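PDB 6J3A: gamma-glutamyltranspeptidase from Streptomyces lincolnensis, which probably transfers or cleaves gamma-glutamyl or related amide-linked groups, as an LmbA-like homologue of the gamma-glutamyltranspeptidases in the Ntn-hydrolase clan. Local coordinates for residues Thr101-Ala105 with Arg240-Thr244; Arg316-Tyr320 with Arg360-Leu364; Val495-Gly499 with Gln510-Phe514. All coordinates share one frame; numbering follows the deposited sequence.

Contact 1: residues Thr101-Ala105 with Arg240-Thr244; sequences TGPLA and RHTGT
Pro103 and Leu104, the two central residues of a type I beta turn from Gly102 to Ala105, press against His241, Thr242 and Gly243 where the chain leaves the small antiparallel pair of strands 233-234 and 240-241. Pro103 points its ring at the backbone: CG lies 3.7 Å from Gly243 N, and the same carbon is 3.8 Å from His241 O, so the pyrrolidine rests on main chain rather than a side chain. Leu104 starts off to one side and brings its branched end in. With CG anti to the carbonyl carbon (chi1 -73°), the isobutyl group forks over the other segment: CD1 goes to His241, 3.5 Å from its CB, while CD2 goes to Thr242. His241 carries its ring in the same first-torsion class, and its side chain crosses that of Leu104 obliquely; Leu104 CD1 comes to 3.7 Å from His241 CG. No hydrogen bond joins the two segments, so the fit is one of shape. Bonds to other parts hold each segment: Leu104 O accepts from Tyr90 OH, and the backbone of His241 pairs with that of Thr233. The turn packs the loop before helix 111-122 onto the exit of strand 240-241. Two glycines belong to this geometry. Gly102 has a positive phi (87°) where a side chain would jam against the preceding carbonyl, and Gly243 lets the backbones close to 4.7 Å between its CA and that of Pro103, since a CB there would come near Pro103 O. The tightest approach is at the other fork, where Leu104 CD2 sits 3.1 Å from Thr242 O.

Contact 2: residues Arg316-Tyr320 with Arg360-Leu364; sequences REAWY and RTARL
Trp319 pushes the outer rim of its indole against the backbone of Thr361 and Ala362 and the CB of Arg360, and this is the main bump of the contact. CH2 comes to 3.4 Å from Thr361 O and also meets that first side-chain carbon of Arg360, whose chain then leads away to a salt bridge with Glu330. Next along the rim, CZ2 lies 3.6 Å from Ala362 CA. The torsion chi1 of -58°, with CG anti to the carbonyl carbon, folds the indole back so that Ala318 CB backs one of its faces, and Ala362 CB drops into the notch between ring and helix, 3.9 Å from Trp319 CZ2 and 4.2 Å from Ala318 CB. Each side supplies bumps and hollows: Trp319 is the bump of the last turn of helix 299-319, Ala362 and Leu364 those of the long loop between helix 334-341 and strand 424-428. Leu364 lays CD2 over the helix surface, 4.1 Å from Ala318 CA and touching Glu317 CG; the carboxylate of Glu317 turns instead to Arg480 and Trp464. Trp319 NE1 is hydrogen-bonded to Gly355 O. Replacing Trp319 by an alanine would probably open a gap beside Ala362 and leave Gly355 O without its donor. Beside this apolar row a water is placed to donate to Glu317 O (2.9 Å) and to Arg363 O (3.0 Å), though it probably cannot serve every nearby acceptor at once.

Contact 3: residues Val495-Gly499 with Gln510-Phe514; sequences VMAFG and QLHFF
Phe498 and Phe513 make the tight part of this contact: Phe498 CD2 lies 3.5 Å from Phe513 CE2, close to the plane of the Phe513 ring and at its edge. The two planes are turned 51° apart with centroids 5.3 Å from each other, an oblique pair. Phe498 can reach the helix because its CG sits between the backbone N and the carbonyl carbon, the crowded position (chi1 61°), which throws the ring across toward Phe513 and Phe514. Packing eases away from that point. Met496 slides past Phe513 in the opposite direction, its SD 4.1 Å from Phe513 CE2 in a Met-aromatic contact, and its CE rests 3.9 Å from Phe514 CD1. Beyond, Phe514 meets Trp268 edge-to-face. Neither end opens to solvent: every touching residue is buried, and at the Gly499 end the side chain of Gln510 lies over the glycine backbone. A classic beta bulge, Val495 and Met496 facing Ala488, sits at the start of the strand segment. Segment 510-514 of helix 506-519 runs back over strand segment 495-499 at 148° with the axes 9.6 Å apart, the helix-on-sheet layering expected of the Ntn-hydrolase alpha-beta-beta-alpha fold.

How the contacts relate
The three contacts follow one another along the chain and none touches another. Contacts 2 and 3 come closest, about 11 Å between nearest atoms, and helix 280-288 lies against both: Arg316 and Tyr320 pack on its first residues, Gln510 and Leu511 on Leu282. Contact 1 stands apart, its nearest atoms about 16 Å from contact 2 and about 21 Å from contact 3, which lies across the centre of the chain from it. Residues close in sequence serve both contacts 1 and 2: Ser445, Asn446 and Leu460 bond to contact 1, Trp464 to Glu317 of contact 2. Contact 3 is the most central, its centre about 14 Å from that of the chain, against 22 and 23 Å for contacts 1 and 2.

Contact 1: residues Thr101-Ala105 with Arg240-Thr244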
# COMPACT_ATOMS: atom_id res chain seq x y z
N THR A 101 9.45 -28.54 19.16
CA THR A 101 9.81 -28.99 17.82
C THR A 101 9.57 -30.48 17.63
O THR A 101 9.22 -31.20 18.56
CB THR A 101 11.29 -28.70 17.58
OG1 THR A 101 12.07 -29.36 18.58
CG2 THR A 101 11.55 -27.18 17.66
N GLY A 102 9.73 -30.94 16.40
CA GLY A 102 9.73 -32.36 16.13
C GLY A 102 8.33 -32.91 15.89
O GLY A 102 7.36 -32.18 16.07
N PRO A 103 8.23 -34.19 15.49
CA PRO A 103 6.98 -34.81 15.08
C PRO A 103 6.02 -35.16 16.22
O PRO A 103 4.85 -35.44 15.94
CB PRO A 103 7.43 -36.07 14.33
CG PRO A 103 8.72 -36.43 14.97
CD PRO A 103 9.35 -35.14 15.41
N LEU A 104 6.48 -35.14 17.47
CA LEU A 104 5.57 -35.29 18.63
C LEU A 104 4.65 -34.07 18.82
O LEU A 104 3.58 -34.20 19.39
CB LEU A 104 6.33 -35.54 19.94
CG LEU A 104 6.97 -36.91 20.17
CD1 LEU A 104 7.86 -36.83 21.41
CD2 LEU A 104 5.93 -38.00 20.33
N ALA A 105 5.09 -32.90 18.36
CA ALA A 105 4.30 -31.67 18.45
C ALA A 105 3.28 -31.49 17.31
O ALA A 105 2.36 -30.68 17.41
CB ALA A 105 5.22 -30.46 18.53
N ARG A 240 16.17 -37.76 19.93
CA ARG A 240 15.42 -38.02 18.72
C ARG A 240 14.15 -38.73 19.12
O ARG A 240 14.19 -39.80 19.73
CB ARG A 240 16.24 -38.81 17.71
CG ARG A 240 17.41 -38.01 17.18
CD ARG A 240 18.21 -38.68 16.07
NE ARG A 240 19.54 -38.06 16.00
CZ ARG A 240 20.64 -38.48 16.63
NH1 ARG A 240 20.66 -39.60 17.36
NH2 ARG A 240 21.75 -37.78 16.50
N HIS A 241 13.02 -38.10 18.83
CA HIS A 241 11.72 -38.71 19.09
C HIS A 241 11.02 -39.00 17.78
O HIS A 241 11.40 -38.49 16.71
CB HIS A 241 10.88 -37.83 20.01
CG HIS A 241 11.40 -37.77 21.41
ND1 HIS A 241 11.46 -38.87 22.23
CD2 HIS A 241 11.90 -36.74 22.14
CE1 HIS A 241 11.96 -38.53 23.40
NE2 HIS A 241 12.23 -37.24 23.37
N THR A 242 10.00 -39.84 17.88
CA THR A 242 9.20 -40.24 16.74
C THR A 242 7.75 -39.80 17.00
O THR A 242 7.33 -39.62 18.14
CB THR A 242 9.33 -41.76 16.51
OG1 THR A 242 8.93 -42.07 15.17
CG2 THR A 242 8.49 -42.59 17.50
N GLY A 243 7.01 -39.61 15.92
CA GLY A 243 5.62 -39.17 16.01
C GLY A 243 4.68 -40.36 15.99
O GLY A 243 4.96 -41.36 15.33
N THR A 244 3.56 -40.24 16.70
CA THR A 244 2.55 -41.30 16.78
C THR A 244 1.55 -41.21 15.64
O THR A 244 0.70 -42.09 15.51
CB THR A 244 1.75 -41.23 18.10
OG1 THR A 244 0.99 -40.01 18.15
CG2 THR A 244 2.67 -41.30 19.31

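Contact 2: residues Arg316-Tyr320 with Arg360-Leu364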
# COMPACT_ATOMS: atom_id res chain seq x y z
N ARG A 316 -9.30 -18.26 30.17
CA ARG A 316 -8.80 -19.01 29.02
C ARG A 316 -7.98 -20.25 29.42
O ARG A 316 -8.23 -21.36 28.95
CB ARG A 316 -7.96 -18.11 28.12
CG ARG A 316 -7.49 -18.78 26.84
CD ARG A 316 -6.37 -18.01 26.16
NE ARG A 316 -5.05 -18.34 26.71
CZ ARG A 316 -3.89 -18.02 26.15
NH1 ARG A 316 -2.75 -18.37 26.75
NH2 ARG A 316 -3.84 -17.38 24.99
N GLU A 317 -7.01 -20.03 30.30
CA GLU A 317 -6.15 -21.10 30.79
C GLU A 317 -6.89 -22.18 31.58
O GLU A 317 -6.66 -23.38 31.39
CB GLU A 317 -5.05 -20.52 31.68
CG GLU A 317 -3.97 -21.53 32.06
CD GLU A 317 -3.36 -22.20 30.85
OE1 GLU A 317 -2.96 -21.48 29.91
OE2 GLU A 317 -3.32 -23.44 30.80
N ALA A 318 -7.75 -21.73 32.48
CA ALA A 318 -8.55 -22.62 33.33
C ALA A 318 -9.61 -23.41 32.57
O ALA A 318 -9.79 -24.59 32.84
CB ALA A 318 -9.22 -21.82 34.43
N TRP A 319 -10.29 -22.77 31.63
CA TRP A 319 -11.52 -23.31 31.06
C TRP A 319 -11.46 -23.72 29.58
O TRP A 319 -12.25 -24.57 29.17
CB TRP A 319 -12.68 -22.33 31.30
CG TRP A 319 -12.88 -22.07 32.77
CD1 TRP A 319 -12.64 -20.91 33.45
CD2 TRP A 319 -13.30 -23.02 33.75
NE1 TRP A 319 -12.91 -21.07 34.78
CE2 TRP A 319 -13.30 -22.36 35.00
CE3 TRP A 319 -13.67 -24.38 33.69
CZ2 TRP A 319 -13.68 -23.01 36.18
CZ3 TRP A 319 -14.04 -25.02 34.86
CH2 TRP A 319 -14.04 -24.33 36.09
N TYR A 320 -10.54 -23.16 28.80
CA TYR A 320 -10.57 -23.37 27.34
C TYR A 320 -9.84 -24.62 26.93
O TYR A 320 -8.90 -25.06 27.60
CB TYR A 320 -9.99 -22.20 26.54
CG TYR A 320 -10.76 -20.89 26.58
CD1 TYR A 320 -11.57 -20.53 27.67
CD2 TYR A 320 -10.63 -19.97 25.53
CE1 TYR A 320 -12.23 -19.31 27.70
CE2 TYR A 320 -11.29 -18.75 25.57
CZ TYR A 320 -12.09 -18.43 26.65
OH TYR A 320 -12.75 -17.22 26.69
N ARG A 360 -18.41 -23.66 39.40
CA ARG A 360 -17.38 -24.67 39.12
C ARG A 360 -16.01 -24.21 39.63
O ARG A 360 -15.67 -23.03 39.52
CB ARG A 360 -17.31 -24.98 37.63
CG ARG A 360 -18.44 -25.85 37.12
CD ARG A 360 -18.20 -26.34 35.68
NE ARG A 360 -19.44 -26.38 34.91
CZ ARG A 360 -20.14 -25.31 34.53
NH1 ARG A 360 -21.26 -25.47 33.83
NH2 ARG A 360 -19.75 -24.08 34.84
N THR A 361 -15.27 -25.14 40.23
CA THR A 361 -13.94 -24.86 40.76
C THR A 361 -12.94 -24.98 39.62
O THR A 361 -12.96 -25.96 38.87
CB THR A 361 -13.52 -25.84 41.88
OG1 THR A 361 -14.59 -25.97 42.82
CG2 THR A 361 -12.26 -25.34 42.60
N ALA A 362 -12.07 -23.98 39.51
CA ALA A 362 -11.06 -23.92 38.47
C ALA A 362 -9.92 -24.89 38.76
O ALA A 362 -9.32 -24.84 39.84
CB ALA A 362 -10.52 -22.50 38.36
N ARG A 363 -9.65 -25.78 37.80
CA ARG A 363 -8.51 -26.69 37.90
C ARG A 363 -7.46 -26.33 36.85
O ARG A 363 -7.73 -26.33 35.65
CB ARG A 363 -8.90 -28.16 37.77
CG ARG A 363 -8.07 -29.05 38.70
CD ARG A 363 -7.60 -30.36 38.07
NE ARG A 363 -8.68 -31.34 37.98
CZ ARG A 363 -8.52 -32.62 37.67
NH1 ARG A 363 -9.59 -33.42 37.62
NH2 ARG A 363 -7.31 -33.13 37.42
N LEU A 364 -6.26 -26.05 37.35
CA LEU A 364 -5.18 -25.51 36.55
C LEU A 364 -4.12 -26.58 36.35
O LEU A 364 -3.99 -27.51 37.15
CB LEU A 364 -4.57 -24.30 37.27
CG LEU A 364 -5.34 -22.98 37.26
CD1 LEU A 364 -4.76 -22.00 38.28
CD2 LEU A 364 -5.34 -22.37 35.86
O HOH W 1 -6.90 -25.92 32.84

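Contact 3: residues Val495-Gly499 with Gln510-Phe514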
# COMPACT_ATOMS: atom_id res chain seq x y z
N VAL A 495 -19.82 -5.90 8.88
CA VAL A 495 -19.09 -4.69 8.41
C VAL A 495 -17.57 -4.76 8.37
O VAL A 495 -16.98 -3.99 7.63
CB VAL A 495 -19.41 -3.41 9.22
CG1 VAL A 495 -20.89 -3.08 9.11
CG2 VAL A 495 -18.96 -3.51 10.67
N MET A 496 -16.93 -5.61 9.17
CA MET A 496 -15.46 -5.59 9.30
C MET A 496 -14.94 -7.01 9.48
O MET A 496 -15.52 -7.82 10.21
CB MET A 496 -15.01 -4.67 10.46
CG MET A 496 -13.51 -4.43 10.55
SD MET A 496 -12.99 -3.06 11.63
CE MET A 496 -13.61 -3.64 13.21
N ALA A 497 -13.85 -7.32 8.78
CA ALA A 497 -13.19 -8.62 8.85
C ALA A 497 -11.74 -8.32 9.09
O ALA A 497 -11.13 -7.58 8.32
CB ALA A 497 -13.36 -9.39 7.55
N PHE A 498 -11.19 -8.91 10.14
CA PHE A 498 -9.86 -8.53 10.60
C PHE A 498 -9.15 -9.65 11.35
O PHE A 498 -9.72 -10.72 11.62
CB PHE A 498 -9.95 -7.23 11.42
CG PHE A 498 -10.80 -7.32 12.65
CD1 PHE A 498 -12.19 -7.38 12.56
CD2 PHE A 498 -10.22 -7.32 13.92
CE1 PHE A 498 -12.97 -7.45 13.70
CE2 PHE A 498 -11.00 -7.39 15.06
CZ PHE A 498 -12.38 -7.44 14.96
N GLY A 499 -7.88 -9.40 11.62
CA GLY A 499 -7.05 -10.32 12.39
C GLY A 499 -5.60 -9.90 12.44
O GLY A 499 -5.23 -8.83 11.95
N GLN A 510 -5.97 -7.35 18.82
CA GLN A 510 -7.26 -7.22 18.16
C GLN A 510 -8.29 -6.51 19.02
O GLN A 510 -9.06 -5.70 18.51
CB GLN A 510 -7.81 -8.59 17.74
CG GLN A 510 -7.25 -9.09 16.44
CD GLN A 510 -7.64 -10.51 16.14
OE1 GLN A 510 -7.09 -11.47 16.73
NE2 GLN A 510 -8.59 -10.69 15.22
N LEU A 511 -8.32 -6.82 20.32
CA LEU A 511 -9.21 -6.10 21.24
C LEU A 511 -8.91 -4.61 21.21
O LEU A 511 -9.83 -3.80 21.11
CB LEU A 511 -9.12 -6.60 22.68
CG LEU A 511 -10.11 -5.80 23.56
CD1 LEU A 511 -11.45 -6.52 23.65
CD2 LEU A 511 -9.55 -5.48 24.93
N HIS A 512 -7.64 -4.25 21.29
CA HIS A 512 -7.27 -2.83 21.29
C HIS A 512 -7.70 -2.19 19.96
O HIS A 512 -8.36 -1.14 19.94
CB HIS A 512 -5.77 -2.62 21.56
CG HIS A 512 -5.24 -3.45 22.69
ND1 HIS A 512 -6.03 -3.84 23.75
CD2 HIS A 512 -4.02 -3.98 22.93
CE1 HIS A 512 -5.32 -4.57 24.59
NE2 HIS A 512 -4.09 -4.67 24.11
N PHE A 513 -7.38 -2.87 18.87
CA PHE A 513 -7.77 -2.43 17.53
C PHE A 513 -9.28 -2.22 17.38
O PHE A 513 -9.72 -1.13 17.01
CB PHE A 513 -7.31 -3.46 16.51
CG PHE A 513 -7.89 -3.28 15.15
CD1 PHE A 513 -7.45 -2.25 14.34
CD2 PHE A 513 -8.85 -4.15 14.68
CE1 PHE A 513 -7.97 -2.09 13.07
CE2 PHE A 513 -9.38 -4.00 13.41
CZ PHE A 513 -8.94 -2.97 12.60
N PHE A 514 -10.05 -3.26 17.66
CA PHE A 514 -11.51 -3.21 17.51
C PHE A 514 -12.15 -2.10 18.33
O PHE A 514 -13.06 -1.44 17.83
CB PHE A 514 -12.15 -4.54 17.90
CG PHE A 514 -13.65 -4.47 18.00
CD1 PHE A 514 -14.45 -4.70 16.88
CD2 PHE A 514 -14.26 -4.19 19.22
CE1 PHE A 514 -15.82 -4.65 16.98
CE2 PHE A 514 -15.64 -4.13 19.32
CZ PHE A 514 -16.42 -4.36 18.20